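Local coordinates for serine protease inhibitor 4, isoform B (Drosophila melanogaster, PDB 4P0F), which probably inhibits serine and cysteine endopeptidases as a member of the serpin family, and is seen here in its cleaved form, at residues I41-A46 and K115-A120. Residues are numbered along the deposited sequence; the frame is centred on the assembly and turned at random.
Sequences IQTCAA and KQFLSA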
loop_
_atom_site.group_PDB
_atom_site.type_symbol
_atom_site.label_atom_id
_atom_site.label_comp_id
_atom_site.label_asym_id
_atom_site.label_seq_id
_atom_site.Cartn_x
_atom_site.Cartn_y
_atom_site.Cartn_z
ATOM N N ILE A 41 -3.078 2.091 3.293
ATOM C CA ILE A 41 -3.051 3.482 3.707
ATOM C C ILE A 41 -4.458 4.068 3.703
ATOM O O ILE A 41 -4.868 4.703 4.679
ATOM C CB ILE A 41 -2.112 4.312 2.796
ATOM C CG1 ILE A 41 -0.668 3.819 2.957
ATOM C CG2 ILE A 41 -2.196 5.797 3.129
ATOM C CD1 ILE A 41 0.264 4.290 1.886
ATOM N N GLN A 42 -5.198 3.878 2.615
ATOM C CA GLN A 42 -6.542 4.457 2.528
ATOM C C GLN A 42 -7.484 3.874 3.590
ATOM O O GLN A 42 -8.286 4.598 4.190
ATOM C CB GLN A 42 -7.140 4.241 1.147
ATOM C CG GLN A 42 -8.290 5.177 0.826
ATOM C CD GLN A 42 -9.095 4.737 -0.379
ATOM O OE1 GLN A 42 -9.473 3.574 -0.502
ATOM N NE2 GLN A 42 -9.371 5.677 -1.281
ATOM N N THR A 43 -7.369 2.569 3.831
ATOM C CA THR A 43 -8.203 1.885 4.808
ATOM C C THR A 43 -7.921 2.409 6.206
ATOM O O THR A 43 -8.849 2.729 6.952
ATOM C CB THR A 43 -7.975 0.362 4.756
ATOM O OG1 THR A 43 -8.317 -0.113 3.451
ATOM C CG2 THR A 43 -8.843 -0.360 5.774
ATOM N N CYS A 44 -6.645 2.530 6.558
ATOM C CA CYS A 44 -6.286 2.992 7.900
ATOM C C CYS A 44 -6.782 4.414 8.109
ATOM O O CYS A 44 -7.357 4.747 9.153
ATOM C CB CYS A 44 -4.782 2.934 8.115
ATOM S SG CYS A 44 -4.328 3.259 9.835
ATOM N N ALA A 45 -6.576 5.256 7.106
ATOM C CA ALA A 45 -6.982 6.652 7.206
ATOM C C ALA A 45 -8.504 6.805 7.207
ATOM O O ALA A 45 -9.040 7.715 7.858
ATOM C CB ALA A 45 -6.370 7.453 6.081
ATOM N N ALA A 46 -9.208 5.930 6.485
ATOM C CA ALA A 46 -10.667 5.957 6.485
ATOM C C ALA A 46 -11.210 5.576 7.861
ATOM O O ALA A 46 -12.217 6.122 8.306
ATOM C CB ALA A 46 -11.231 5.024 5.418
ATOM N N LYS A 115 -18.158 -3.800 12.729
ATOM C CA LYS A 115 -19.080 -4.439 11.796
ATOM C C LYS A 115 -18.683 -4.231 10.336
ATOM O O LYS A 115 -18.879 -5.121 9.514
ATOM C CB LYS A 115 -20.507 -3.920 12.000
ATOM C CG LYS A 115 -21.153 -4.310 13.315
ATOM C CD LYS A 115 -22.532 -3.687 13.423
ATOM C CE LYS A 115 -23.326 -4.242 14.585
ATOM N NZ LYS A 115 -24.654 -3.577 14.687
ATOM N N GLN A 116 -18.134 -3.058 10.015
ATOM C CA GLN A 116 -17.855 -2.714 8.625
ATOM C C GLN A 116 -16.381 -2.888 8.263
ATOM O O GLN A 116 -16.069 -3.406 7.189
ATOM C CB GLN A 116 -18.303 -1.278 8.345
ATOM C CG GLN A 116 -19.773 -1.030 8.661
ATOM C CD GLN A 116 -20.708 -1.869 7.812
ATOM O OE1 GLN A 116 -20.415 -2.169 6.653
ATOM N NE2 GLN A 116 -21.843 -2.253 8.387
ATOM N N PHE A 117 -15.475 -2.458 9.142
ATOM C CA PHE A 117 -14.045 -2.628 8.895
ATOM C C PHE A 117 -13.529 -3.936 9.483
ATOM O O PHE A 117 -12.347 -4.261 9.347
ATOM C CB PHE A 117 -13.240 -1.447 9.455
ATOM C CG PHE A 117 -13.280 -0.231 8.590
ATOM C CD1 PHE A 117 -14.303 0.699 8.723
ATOM C CD2 PHE A 117 -12.304 -0.009 7.635
ATOM C CE1 PHE A 117 -14.348 1.819 7.925
ATOM C CE2 PHE A 117 -12.344 1.118 6.839
ATOM C CZ PHE A 117 -13.365 2.032 6.977
ATOM N N LEU A 118 -14.417 -4.687 10.130
ATOM C CA LEU A 118 -14.078 -6.005 10.648
ATOM C C LEU A 118 -12.872 -5.896 11.574
ATOM O O LEU A 118 -12.047 -6.805 11.676
ATOM C CB LEU A 118 -13.808 -6.978 9.491
ATOM C CG LEU A 118 -14.944 -7.119 8.466
ATOM C CD1 LEU A 118 -14.544 -8.110 7.377
ATOM C CD2 LEU A 118 -16.247 -7.558 9.125
ATOM N N SER A 119 -12.799 -4.773 12.273
ATOM C CA SER A 119 -11.655 -4.455 13.108
ATOM C C SER A 119 -11.737 -5.119 14.462
ATOM O O SER A 119 -12.798 -5.170 15.077
ATOM C CB SER A 119 -11.544 -2.947 13.307
ATOM O OG SER A 119 -10.352 -2.614 13.997
ATOM N N ALA A 120 -10.599 -5.630 14.916
ATOM C CA ALA A 120 -10.466 -6.088 16.284
ATOM C C ALA A 120 -10.178 -4.870 17.152
ATOM O O ALA A 120 -9.920 -3.785 16.638
ATOM C CB ALA A 120 -9.356 -7.118 16.407
#
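A46 N donates to Q42 O at 2.8 Å, an ordinary backbone bond in the turn of helix 38-49 that carries T43 and A46, the latter with its CB pointing toward 115-120. CB of A46 lies obliquely to the F117 ring, 4.0 Å from CZ. One turn back, T43 meets a neighbouring part of the ring's rim: its CG2 sits at the ring edge, in plane, and is equally far from CD2 and CE2 of F117, at 3.9 Å. That methyl reaches the ring because it stands anti to the T43 backbone N (chi1 -61° to OG1), which leaves OG1 beside the N to bond F39 O within the helix. The carbonyl O of T43 also comes within 3.9 Å of F117 CE2, oblique to the ring. No hydrogen bond joins 41-46 to 115-120; the F117 ring meets the methyls of T43 and A46 and the carbonyl O of T43, burying about 118 Å² in all. In serpin terms this is helix B, running behind the large central sheet, with C44 turned from F117 and packed on T335 and M337 of strand 328-341, the cleaved reactive-centre loop inserted as an extra strand. F117 comes from the connection between helix 107-115 and edge strand 120-124, just before L118 leaves helical geometry with positive phi. Its ring also meets F78 of helix 71-84, planes about 30° apart, while N95 ND2 bonds its carbonyl O.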